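Local coordinates for protein prolyl-tRNA synthetase (Giardia lamblia ATCC 50803, PDB 3IAL) that probably charges tRNA(Pro) with L-proline in an ATP-dependent reaction, and is captured here with prolyl-adenylate in its active site, at residues Ser188-Val193 with Thr269-Ser274; Glu67-Val72 with His169-His174; Thr196-Glu201 with Leu236-Ile241. All blocks are in the same frame, centred on the assembly; numbering follows the deposited sequence.

Overall arrangement
All three contacts back onto the prolyl-adenylate pocket of a class II synthetase core. Helix 180-201 supplies one side of contact 1 and of contact 3, while helix 52-71 supplies one side of contact 2. The strand sides, 169-174, 269-274 and 236-241, belong to neighbouring antiparallel strands, with 263-274 in the middle. Backbone bonds join them: A173 N lies 2.8 Å from A271 O, and G272 N lies 2.8 Å from G240 O. The centres of contacts 1 and 2 are about 8 Å apart, those of 1 and 3 about 9 Å, and those of 2 and 3 about 12 Å. Each strand segment touches the ligand.

Contact 1 of 3, residues Ser188-Val193 with Thr269-Ser274; sequences SDYWKV and TCAGIS. With PR8 (5'-O-[(R)-hydroxy{[(2S)-pyrrolidin-2-ylcarbonyl]oxy}phosphoryl]adenosine), chain H.
T269 meets Y190 through their hydroxyls: Y190 OH and T269 OG1 are hydrogen-bonded at 2.8 Å. T269 OG1 sits between its own backbone N and carbonyl carbon (chi1 68°), which turns it to the tyrosine. H177 NE2 also bonds to it, so the buried hydroxyl has two hydrogen-bond partners. C270 points away from the helix. Its SG lies 3.9 Å from CA of the prolyl-adenylate, beside the prolyl group. A271 returns to the helix side. Its methyl CB stands over the centre of the Y190 ring, 3.6 Å from the centroid and 12° off the normal, a CH-pi contact. The Y190 ring is thus covered on this face and fixed at its OH. G272 brings its backbone N within 3.5 Å of the ligand's CB. S274 ends the segment on the pocket side, where OG donates to adenine N3 at 2.9 Å. The same OG caps R276 N at the start of the next helix. Strand 263-274 lies between strands 167-177 and 235-245, and helix 180-201 packs on the sheet face turned from the ligand. Y190 also touches C175 and I241 on those two flanking strands.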
loop_
_atom_site.group_PDB
_atom_site.type_symbol
_atom_site.label_atom_id
_atom_site.label_comp_id
_atom_site.label_asym_id
_atom_site.label_seq_id
_atom_site.Cartn_x
_atom_site.Cartn_y
_atom_site.Cartn_z
ATOM N N SER B 188 -17.834 14.400 10.218
ATOM C CA SER B 188 -18.876 13.407 9.940
ATOM C C SER B 188 -18.458 12.460 8.819
ATOM O O SER B 188 -18.714 11.260 8.901
ATOM C CB SER B 188 -20.196 14.078 9.549
ATOM O OG SER B 188 -20.643 14.940 10.573
ATOM N N ASP B 189 -17.828 12.993 7.770
ATOM C CA ASP B 189 -17.319 12.144 6.678
ATOM C C ASP B 189 -16.298 11.139 7.197
ATOM O O ASP B 189 -16.321 9.976 6.807
ATOM C CB ASP B 189 -16.702 12.979 5.544
ATOM C CG ASP B 189 -17.749 13.632 4.663
ATOM O OD1 ASP B 189 -18.956 13.376 4.870
ATOM O OD2 ASP B 189 -17.365 14.393 3.750
ATOM N N TYR B 190 -15.408 11.589 8.078
ATOM C CA TYR B 190 -14.425 10.694 8.686
ATOM C C TYR B 190 -15.151 9.608 9.489
ATOM O O TYR B 190 -14.830 8.432 9.364
ATOM C CB TYR B 190 -13.475 11.445 9.627
ATOM C CG TYR B 190 -12.513 12.458 9.019
ATOM C CD1 TYR B 190 -11.859 12.234 7.813
ATOM C CD2 TYR B 190 -12.204 13.620 9.712
ATOM C CE1 TYR B 190 -10.951 13.175 7.303
ATOM C CE2 TYR B 190 -11.314 14.544 9.217
ATOM C CZ TYR B 190 -10.687 14.327 8.021
ATOM O OH TYR B 190 -9.797 15.288 7.577
ATOM N N TRP B 191 -16.130 10.005 10.306
ATOM C CA TRP B 191 -16.906 9.045 11.100
ATOM C C TRP B 191 -17.668 8.037 10.251
ATOM O O TRP B 191 -17.782 6.868 10.644
ATOM C CB TRP B 191 -17.848 9.753 12.083
ATOM C CG TRP B 191 -17.123 10.190 13.315
ATOM C CD1 TRP B 191 -16.826 11.463 13.688
ATOM C CD2 TRP B 191 -16.561 9.338 14.313
ATOM N NE1 TRP B 191 -16.120 11.462 14.864
ATOM C CE2 TRP B 191 -15.944 10.166 15.272
ATOM C CE3 TRP B 191 -16.512 7.947 14.487
ATOM C CZ2 TRP B 191 -15.296 9.658 16.392
ATOM C CZ3 TRP B 191 -15.868 7.438 15.595
ATOM C CH2 TRP B 191 -15.266 8.296 16.539
ATOM N N LYS B 192 -18.179 8.460 9.096
ATOM C CA LYS B 192 -18.796 7.509 8.164
ATOM C C LYS B 192 -17.835 6.379 7.780
ATOM O O LYS B 192 -18.224 5.217 7.712
ATOM C CB LYS B 192 -19.303 8.195 6.895
ATOM C CG LYS B 192 -20.799 8.482 6.878
ATOM C CD LYS B 192 -21.159 9.707 7.688
ATOM C CE LYS B 192 -22.534 10.238 7.308
ATOM N NZ LYS B 192 -22.503 10.832 5.943
ATOM N N VAL B 193 -16.578 6.724 7.533
ATOM C CA VAL B 193 -15.593 5.729 7.125
ATOM C C VAL B 193 -15.216 4.795 8.274
ATOM O O VAL B 193 -15.060 3.598 8.067
ATOM C CB VAL B 193 -14.342 6.391 6.518
ATOM C CG1 VAL B 193 -13.285 5.350 6.189
ATOM C CG2 VAL B 193 -14.738 7.162 5.264
ATOM N N THR B 269 -8.530 19.840 9.339
ATOM C CA THR B 269 -8.977 18.651 10.052
ATOM C C THR B 269 -8.054 17.465 9.746
ATOM O O THR B 269 -7.327 17.466 8.745
ATOM C CB THR B 269 -10.449 18.290 9.716
ATOM O OG1 THR B 269 -10.562 17.862 8.349
ATOM C CG2 THR B 269 -11.374 19.496 9.953
ATOM N N CYS B 270 -8.067 16.464 10.622
ATOM C CA CYS B 270 -7.355 15.213 10.349
ATOM C C CYS B 270 -7.975 14.020 11.042
ATOM O O CYS B 270 -8.740 14.162 11.985
ATOM C CB CYS B 270 -5.876 15.315 10.705
ATOM S SG CYS B 270 -5.513 15.741 12.395
ATOM N N ALA B 271 -7.653 12.840 10.532
ATOM C CA ALA B 271 -8.192 11.596 11.053
ATOM C C ALA B 271 -7.134 10.523 10.953
ATOM O O ALA B 271 -6.434 10.435 9.948
ATOM C CB ALA B 271 -9.442 11.180 10.287
ATOM N N GLY B 272 -7.032 9.707 11.996
ATOM C CA GLY B 272 -6.011 8.669 12.062
ATOM C C GLY B 272 -6.548 7.346 12.569
ATOM O O GLY B 272 -7.287 7.302 13.556
ATOM N N ILE B 273 -6.190 6.278 11.866
ATOM C CA ILE B 273 -6.377 4.903 12.333
ATOM C C ILE B 273 -5.081 4.117 12.118
ATOM O O ILE B 273 -4.358 4.336 11.147
ATOM C CB ILE B 273 -7.557 4.175 11.641
ATOM C CG1 ILE B 273 -7.389 4.143 10.117
ATOM C CG2 ILE B 273 -8.869 4.822 12.024
ATOM C CD1 ILE B 273 -8.217 3.038 9.428
ATOM N N SER B 274 -4.786 3.218 13.046
ATOM C CA SER B 274 -3.554 2.467 13.028
ATOM C C SER B 274 -3.842 0.962 13.115
ATOM O O SER B 274 -4.983 0.526 12.928
ATOM C CB SER B 274 -2.696 2.905 14.210
ATOM O OG SER B 274 -3.182 2.332 15.417
HETATM C C PR8 H . -3.424 11.786 15.220
HETATM N N PR8 H . -2.435 12.996 13.377
HETATM O O PR8 H . -2.277 11.371 15.400
HETATM P P PR8 H . -4.206 10.355 17.095
HETATM N N1 PR8 H . 0.698 2.114 18.646
HETATM C C2 PR8 H . -0.297 1.800 17.823
HETATM N N3 PR8 H . -1.223 2.690 17.457
HETATM C C4 PR8 H . -1.191 3.943 17.908
HETATM C C5 PR8 H . -0.169 4.306 18.779
HETATM C C6 PR8 H . 0.789 3.362 19.143
HETATM N N6 PR8 H . 1.780 3.696 19.971
HETATM N N7 PR8 H . -0.344 5.585 19.087
HETATM C C8 PR8 H . -1.430 6.016 18.442
HETATM N N9 PR8 H . -1.960 5.016 17.724
HETATM C CA PR8 H . -3.715 12.732 14.055
HETATM C CB PR8 H . -4.609 12.020 13.054
HETATM C CD PR8 H . -2.641 12.770 11.950
HETATM C CG PR8 H . -3.657 11.620 11.918
HETATM C "C1'" PR8 H . -3.189 5.133 16.875
HETATM O O10 PR8 H . -4.504 11.499 15.996
HETATM O O1P PR8 H . -3.345 10.823 18.211
HETATM C "C2'" PR8 H . -4.473 5.341 17.715
HETATM O "O2'" PR8 H . -5.553 4.577 17.158
HETATM O O2P PR8 H . -5.652 9.921 17.643
HETATM C "C3'" PR8 H . -4.788 6.801 17.489
HETATM O "O3'" PR8 H . -6.181 7.047 17.692
HETATM C "C4'" PR8 H . -4.452 6.850 16.010
HETATM O "O4'" PR8 H . -3.112 6.310 16.009
HETATM C "C5'" PR8 H . -4.510 8.286 15.534
HETATM O "O5'" PR8 H . -3.626 9.088 16.293
#

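Contact 2 of 3, residues Glu67-Val72 with His169-His174. With PR8 (5'-O-[(R)-hydroxy{[(2S)-pyrrolidin-2-ylcarbonyl]oxy}phosphoryl]adenosine), chain H.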
loop_
_atom_site.group_PDB
_atom_site.type_symbol
_atom_site.label_atom_id
_atom_site.label_comp_id
_atom_site.label_asym_id
_atom_site.label_seq_id
_atom_site.Cartn_x
_atom_site.Cartn_y
_atom_site.Cartn_z
ATOM N N GLU B 67 -9.871 3.031 -0.141
ATOM C CA GLU B 67 -11.014 2.926 -1.056
ATOM C C GLU B 67 -12.198 3.807 -0.644
ATOM O O GLU B 67 -12.813 4.460 -1.493
ATOM C CB GLU B 67 -11.488 1.471 -1.128
ATOM C CG GLU B 67 -10.572 0.534 -1.890
ATOM C CD GLU B 67 -10.955 -0.941 -1.708
ATOM O OE1 GLU B 67 -11.990 -1.227 -1.052
ATOM O OE2 GLU B 67 -10.216 -1.815 -2.226
ATOM N N GLU B 68 -12.524 3.807 0.649
ATOM C CA GLU B 68 -13.656 4.590 1.180
ATOM C C GLU B 68 -13.350 6.094 1.190
ATOM O O GLU B 68 -14.225 6.918 0.921
ATOM C CB GLU B 68 -14.009 4.138 2.594
ATOM C CG GLU B 68 -14.584 2.730 2.683
ATOM C CD GLU B 68 -15.850 2.567 1.856
ATOM O OE1 GLU B 68 -16.800 3.353 2.063
ATOM O OE2 GLU B 68 -15.874 1.669 0.986
ATOM N N TYR B 69 -12.106 6.443 1.503
ATOM C CA TYR B 69 -11.659 7.827 1.415
ATOM C C TYR B 69 -11.750 8.330 -0.028
ATOM O O TYR B 69 -12.232 9.430 -0.254
ATOM C CB TYR B 69 -10.239 7.993 1.973
ATOM C CG TYR B 69 -10.133 8.150 3.497
ATOM C CD1 TYR B 69 -11.234 8.490 4.289
ATOM C CD2 TYR B 69 -8.913 7.985 4.135
ATOM C CE1 TYR B 69 -11.112 8.633 5.666
ATOM C CE2 TYR B 69 -8.790 8.124 5.502
ATOM C CZ TYR B 69 -9.890 8.450 6.264
ATOM O OH TYR B 69 -9.751 8.592 7.628
ATOM N N ALA B 70 -11.331 7.515 -0.992
ATOM C CA ALA B 70 -11.444 7.876 -2.415
ATOM C C ALA B 70 -12.884 8.224 -2.810
ATOM O O ALA B 70 -13.102 9.172 -3.555
ATOM C CB ALA B 70 -10.907 6.759 -3.315
ATOM N N LYS B 71 -13.855 7.464 -2.304
ATOM C CA LYS B 71 -15.267 7.685 -2.649
ATOM C C LYS B 71 -15.804 9.013 -2.129
ATOM O O LYS B 71 -16.739 9.562 -2.702
ATOM C CB LYS B 71 -16.155 6.565 -2.101
ATOM C CG LYS B 71 -16.011 5.215 -2.786
ATOM C CD LYS B 71 -16.976 4.215 -2.147
ATOM C CE LYS B 71 -16.597 2.779 -2.417
ATOM N NZ LYS B 71 -17.410 1.857 -1.571
ATOM N N VAL B 72 -15.238 9.516 -1.032
ATOM C CA VAL B 72 -15.661 10.812 -0.489
ATOM C C VAL B 72 -14.648 11.922 -0.828
ATOM O O VAL B 72 -14.574 12.937 -0.135
ATOM C CB VAL B 72 -15.986 10.734 1.047
ATOM C CG1 VAL B 72 -17.166 9.794 1.293
ATOM C CG2 VAL B 72 -14.782 10.299 1.869
ATOM N N HIS B 169 2.233 1.272 11.899
ATOM C CA HIS B 169 1.614 1.310 10.581
ATOM C C HIS B 169 0.248 1.966 10.742
ATOM O O HIS B 169 -0.508 1.633 11.668
ATOM C CB HIS B 169 1.503 -0.105 10.009
ATOM C CG HIS B 169 1.165 -0.148 8.554
ATOM N ND1 HIS B 169 -0.097 -0.468 8.092
ATOM C CD2 HIS B 169 1.921 0.095 7.457
ATOM C CE1 HIS B 169 -0.100 -0.416 6.771
ATOM N NE2 HIS B 169 1.109 -0.077 6.360
ATOM N N TRP B 170 -0.059 2.931 9.879
ATOM C CA TRP B 170 -1.308 3.669 10.019
ATOM C C TRP B 170 -1.750 4.346 8.737
ATOM O O TRP B 170 -1.031 4.332 7.746
ATOM C CB TRP B 170 -1.195 4.677 11.181
ATOM C CG TRP B 170 -0.664 6.076 10.884
ATOM C CD1 TRP B 170 0.050 6.498 9.798
ATOM C CD2 TRP B 170 -0.774 7.212 11.752
ATOM N NE1 TRP B 170 0.360 7.828 9.925
ATOM C CE2 TRP B 170 -0.129 8.287 11.121
ATOM C CE3 TRP B 170 -1.362 7.419 13.006
ATOM C CZ2 TRP B 170 -0.072 9.558 11.686
ATOM C CZ3 TRP B 170 -1.309 8.684 13.568
ATOM C CH2 TRP B 170 -0.667 9.735 12.906
ATOM N N ASN B 171 -2.939 4.940 8.778
ATOM C CA ASN B 171 -3.372 5.881 7.760
ATOM C C ASN B 171 -3.764 7.188 8.427
ATOM O O ASN B 171 -4.458 7.188 9.457
ATOM C CB ASN B 171 -4.526 5.300 6.937
ATOM C CG ASN B 171 -5.084 6.287 5.906
ATOM O OD1 ASN B 171 -5.790 7.225 6.259
ATOM N ND2 ASN B 171 -4.797 6.048 4.627
ATOM N N GLU B 172 -3.285 8.292 7.850
ATOM C CA GLU B 172 -3.630 9.639 8.298
ATOM C C GLU B 172 -4.198 10.459 7.142
ATOM O O GLU B 172 -3.592 10.544 6.074
ATOM C CB GLU B 172 -2.414 10.355 8.908
ATOM C CG GLU B 172 -1.207 10.541 7.985
ATOM C CD GLU B 172 0.001 11.128 8.712
ATOM O OE1 GLU B 172 1.128 10.598 8.556
ATOM O OE2 GLU B 172 -0.177 12.128 9.438
ATOM N N ALA B 173 -5.384 11.018 7.367
ATOM C CA ALA B 173 -6.054 11.920 6.443
ATOM C C ALA B 173 -5.931 13.343 6.978
ATOM O O ALA B 173 -6.036 13.550 8.187
ATOM C CB ALA B 173 -7.521 11.544 6.334
ATOM N N HIS B 174 -5.718 14.307 6.078
ATOM C CA HIS B 174 -5.587 15.731 6.421
ATOM C C HIS B 174 -6.329 16.544 5.360
ATOM O O HIS B 174 -6.067 16.385 4.153
ATOM C CB HIS B 174 -4.115 16.172 6.430
ATOM C CG HIS B 174 -3.267 15.473 7.447
ATOM N ND1 HIS B 174 -2.937 16.039 8.663
ATOM C CD2 HIS B 174 -2.665 14.257 7.422
ATOM C CE1 HIS B 174 -2.180 15.196 9.345
ATOM N NE2 HIS B 174 -2.002 14.105 8.618
HETATM C C PR8 H . -3.424 11.786 15.220
HETATM N N PR8 H . -2.435 12.996 13.377
HETATM O O PR8 H . -2.277 11.371 15.400
HETATM P P PR8 H . -4.206 10.355 17.095
HETATM N N1 PR8 H . 0.698 2.114 18.646
HETATM C C2 PR8 H . -0.297 1.800 17.823
HETATM N N3 PR8 H . -1.223 2.690 17.457
HETATM C C4 PR8 H . -1.191 3.943 17.908
HETATM C C5 PR8 H . -0.169 4.306 18.779
HETATM C C6 PR8 H . 0.789 3.362 19.143
HETATM N N6 PR8 H . 1.780 3.696 19.971
HETATM N N7 PR8 H . -0.344 5.585 19.087
HETATM C C8 PR8 H . -1.430 6.016 18.442
HETATM N N9 PR8 H . -1.960 5.016 17.724
HETATM C CA PR8 H . -3.715 12.732 14.055
HETATM C CB PR8 H . -4.609 12.020 13.054
HETATM C CD PR8 H . -2.641 12.770 11.950
HETATM C CG PR8 H . -3.657 11.620 11.918
HETATM C "C1'" PR8 H . -3.189 5.133 16.875
HETATM O O10 PR8 H . -4.504 11.499 15.996
HETATM O O1P PR8 H . -3.345 10.823 18.211
HETATM C "C2'" PR8 H . -4.473 5.341 17.715
HETATM O "O2'" PR8 H . -5.553 4.577 17.158
HETATM O O2P PR8 H . -5.652 9.921 17.643
HETATM C "C3'" PR8 H . -4.788 6.801 17.489
HETATM O "O3'" PR8 H . -6.181 7.047 17.692
HETATM C "C4'" PR8 H . -4.452 6.850 16.010
HETATM O "O4'" PR8 H . -3.112 6.310 16.009
HETATM C "C5'" PR8 H . -4.510 8.286 15.534
HETATM O "O5'" PR8 H . -3.626 9.088 16.293
HETATM O O HOH W 1 -7.339 8.046 8.479
#
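Y69 of helix 52-71 reaches N171 and A173 on strand 167-177, part of the antiparallel sheet of the class II synthetase core. E68 comes first and packs on V193. With Y69 CG anti to the carbonyl carbon and beside the backbone N (chi1 -83°), the ring projects from the helix to the strand. Ring atom CE2 lies 3.7 Å from the A173 methyl CB. N171 OD1 comes to the ring edge, in its plane, 3.2 Å from CE2. The ring and amide planes are 45° apart. A water joins the polar ends: it is 2.6 Å from Y69 OH and donates to N171 OD1 at 2.8 Å. The N171 amide nitrogen is held by T148 and H146. K71 NZ then forms a salt bridge with E68 OE2 at 3.0 Å. On the other face of the strand, W170 and E172 line the prolyl-adenylate pocket. W170 CH2, at the ring edge, is 3.4 Å from the ligand carbonyl O. E172 CB lies over one face of that indole, nearer the border than the middle. H174 NE2 donates to E172 OE2 at 2.8 Å, nearly straight at 166°, close to the imidazole plane but on the anti side of OE2, out of the carboxylate plane.

Contact 3 of 3, residues Thr196-Glu201 with Leu236-Ile241; sequences TIFSDE and LQTAGI. With PR8 (5'-O-[(R)-hydroxy{[(2S)-pyrrolidin-2-ylcarbonyl]oxy}phosphoryl]adenosine), chain H.
The F198 ring turns an edge to the strand: T238 O lies near the ring plane, 3.5 Å from CZ. A second edge, also in plane, is met by CG2 of I197, its neighbour on the helix. The A239 methyl approaches obliquely, with CB 4.0 Å from F198 CZ. F204 meets the same phenyl ring with planes at about 30°, and V277 of helix 276-285 also touches F198. T238 adds its methyl, with CG2 3.6 Å from F198 CZ. The phenyl and the threonine side chain pass with opposite headings. T238 CG2 is anti to the backbone N, which leaves OG1 anti to the carbonyl carbon (chi1 -58°). The two branches do different work. CG2 packs against the ring, while OG1 donates to L236 O at 2.9 Å, from above the carbonyl plane. The buried hydroxyl is therefore satisfied within its own strand. No hydrogen bond crosses between the segments, and the contact is one of ring and methyl packing with a carbonyl at the rim.

Q237 serves the ligand. Its backbone O accepts a bond from ribose O2' at 3.0 Å and also one from R276 NH1. The side chain is extended, and NE2 donates to ribose O3' at 2.9 Å with an angle of 144°. NE2 also lies 2.8 Å from phosphate O2P. R211 holds the amide oxygen OE1, which should fix the way the amide is turned. G240 follows, with CA 3.2 Å from O2P; no side chain stands between backbone and phosphate there. This is the ribose and phosphate side of a class II aminoacyl-adenylate site: an antiparallel strand grips the nucleotide on one face and is backed by a helix on the other.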
loop_
_atom_site.group_PDB
_atom_site.type_symbol
_atom_site.label_atom_id
_atom_site.label_comp_id
_atom_site.label_asym_id
_atom_site.label_seq_id
_atom_site.Cartn_x
_atom_site.Cartn_y
_atom_site.Cartn_z
ATOM N N THR B 196 -18.088 2.221 8.694
ATOM C CA THR B 196 -17.932 1.215 7.648
ATOM C C THR B 196 -16.825 0.210 7.962
ATOM O O THR B 196 -17.011 -0.999 7.805
ATOM C CB THR B 196 -17.604 1.862 6.284
ATOM O OG1 THR B 196 -18.657 2.761 5.921
ATOM C CG2 THR B 196 -17.447 0.793 5.210
ATOM N N ILE B 197 -15.666 0.703 8.381
ATOM C CA ILE B 197 -14.532 -0.190 8.644
ATOM C C ILE B 197 -14.783 -1.021 9.887
ATOM O O ILE B 197 -14.712 -2.250 9.849
ATOM C CB ILE B 197 -13.210 0.580 8.845
ATOM C CG1 ILE B 197 -12.818 1.340 7.582
ATOM C CG2 ILE B 197 -12.085 -0.377 9.229
ATOM C CD1 ILE B 197 -11.779 2.447 7.838
ATOM N N PHE B 198 -15.075 -0.340 10.991
ATOM C CA PHE B 198 -15.152 -0.976 12.311
ATOM C C PHE B 198 -16.366 -1.908 12.418
ATOM O O PHE B 198 -16.243 -3.051 12.863
ATOM C CB PHE B 198 -15.276 0.079 13.412
ATOM C CG PHE B 198 -14.013 0.881 13.689
ATOM C CD1 PHE B 198 -13.009 1.044 12.741
ATOM C CD2 PHE B 198 -13.873 1.524 14.920
ATOM C CE1 PHE B 198 -11.872 1.818 13.025
ATOM C CE2 PHE B 198 -12.743 2.284 15.214
ATOM C CZ PHE B 198 -11.741 2.436 14.262
ATOM N N SER B 199 -17.539 -1.400 12.032
ATOM C CA SER B 199 -18.816 -2.090 12.274
ATOM C C SER B 199 -19.331 -2.911 11.085
ATOM O O SER B 199 -19.564 -4.108 11.224
ATOM C CB SER B 199 -19.881 -1.089 12.730
ATOM O OG SER B 199 -19.549 -0.565 14.010
ATOM N N ASP B 200 -19.505 -2.285 9.924
ATOM C CA ASP B 200 -20.033 -3.006 8.759
ATOM C C ASP B 200 -19.099 -4.138 8.332
ATOM O O ASP B 200 -19.563 -5.215 7.950
ATOM C CB ASP B 200 -20.262 -2.076 7.561
ATOM C CG ASP B 200 -21.301 -0.994 7.824
ATOM O OD1 ASP B 200 -21.967 -0.994 8.881
ATOM O OD2 ASP B 200 -21.458 -0.127 6.948
ATOM N N GLU B 201 -17.789 -3.896 8.397
ATOM C CA GLU B 201 -16.805 -4.860 7.900
ATOM C C GLU B 201 -16.119 -5.691 8.996
ATOM O O GLU B 201 -16.061 -6.917 8.882
ATOM C CB GLU B 201 -15.781 -4.154 7.008
ATOM C CG GLU B 201 -16.407 -3.571 5.722
ATOM C CD GLU B 201 -16.909 -4.642 4.751
ATOM O OE1 GLU B 201 -16.170 -5.602 4.469
ATOM O OE2 GLU B 201 -18.043 -4.511 4.256
ATOM N N LEU B 236 -9.293 0.968 24.353
ATOM C CA LEU B 236 -8.216 1.274 23.437
ATOM C C LEU B 236 -8.684 2.366 22.483
ATOM O O LEU B 236 -9.685 2.185 21.791
ATOM C CB LEU B 236 -7.868 0.002 22.653
ATOM C CG LEU B 236 -6.667 0.058 21.711
ATOM C CD1 LEU B 236 -5.389 0.311 22.509
ATOM C CD2 LEU B 236 -6.568 -1.232 20.906
ATOM N N GLN B 237 -7.979 3.498 22.438
ATOM C CA GLN B 237 -8.315 4.558 21.486
ATOM C C GLN B 237 -7.908 4.089 20.104
ATOM O O GLN B 237 -6.723 3.924 19.815
ATOM C CB GLN B 237 -7.630 5.890 21.807
ATOM C CG GLN B 237 -8.018 7.004 20.839
ATOM C CD GLN B 237 -7.237 8.282 21.039
ATOM O OE1 GLN B 237 -7.073 8.753 22.160
ATOM N NE2 GLN B 237 -6.761 8.862 19.944
ATOM N N THR B 238 -8.901 3.904 19.249
ATOM C CA THR B 238 -8.742 3.190 17.981
ATOM C C THR B 238 -9.051 4.073 16.769
ATOM O O THR B 238 -8.774 3.700 15.634
ATOM C CB THR B 238 -9.640 1.937 18.017
ATOM O OG1 THR B 238 -9.255 1.140 19.148
ATOM C CG2 THR B 238 -9.536 1.096 16.743
ATOM N N ALA B 239 -9.626 5.247 17.011
ATOM C CA ALA B 239 -9.692 6.290 15.996
ATOM C C ALA B 239 -9.461 7.623 16.677
ATOM O O ALA B 239 -9.891 7.821 17.810
ATOM C CB ALA B 239 -11.035 6.286 15.297
ATOM N N GLY B 240 -8.769 8.519 15.986
ATOM C CA GLY B 240 -8.619 9.898 16.426
ATOM C C GLY B 240 -9.004 10.822 15.299
ATOM O O GLY B 240 -8.414 10.766 14.218
ATOM N N ILE B 241 -10.005 11.659 15.547
ATOM C CA ILE B 241 -10.579 12.530 14.528
ATOM C C ILE B 241 -10.618 13.960 15.087
ATOM O O ILE B 241 -11.304 14.226 16.072
ATOM C CB ILE B 241 -11.990 12.012 14.132
ATOM C CG1 ILE B 241 -11.852 10.746 13.286
ATOM C CG2 ILE B 241 -12.791 13.063 13.381
ATOM C CD1 ILE B 241 -13.156 10.002 13.023
HETATM C C PR8 H . -3.424 11.786 15.220
HETATM N N PR8 H . -2.435 12.996 13.377
HETATM O O PR8 H . -2.277 11.371 15.400
HETATM P P PR8 H . -4.206 10.355 17.095
HETATM N N1 PR8 H . 0.698 2.114 18.646
HETATM C C2 PR8 H . -0.297 1.800 17.823
HETATM N N3 PR8 H . -1.223 2.690 17.457
HETATM C C4 PR8 H . -1.191 3.943 17.908
HETATM C C5 PR8 H . -0.169 4.306 18.779
HETATM C C6 PR8 H . 0.789 3.362 19.143
HETATM N N6 PR8 H . 1.780 3.696 19.971
HETATM N N7 PR8 H . -0.344 5.585 19.087
HETATM C C8 PR8 H . -1.430 6.016 18.442
HETATM N N9 PR8 H . -1.960 5.016 17.724
HETATM C CA PR8 H . -3.715 12.732 14.055
HETATM C CB PR8 H . -4.609 12.020 13.054
HETATM C CD PR8 H . -2.641 12.770 11.950
HETATM C CG PR8 H . -3.657 11.620 11.918
HETATM C "C1'" PR8 H . -3.189 5.133 16.875
HETATM O O10 PR8 H . -4.504 11.499 15.996
HETATM O O1P PR8 H . -3.345 10.823 18.211
HETATM C "C2'" PR8 H . -4.473 5.341 17.715
HETATM O "O2'" PR8 H . -5.553 4.577 17.158
HETATM O O2P PR8 H . -5.652 9.921 17.643
HETATM C "C3'" PR8 H . -4.788 6.801 17.489
HETATM O "O3'" PR8 H . -6.181 7.047 17.692
HETATM C "C4'" PR8 H . -4.452 6.850 16.010
HETATM O "O4'" PR8 H . -3.112 6.310 16.009
HETATM C "C5'" PR8 H . -4.510 8.286 15.534
HETATM O "O5'" PR8 H . -3.626 9.088 16.293
#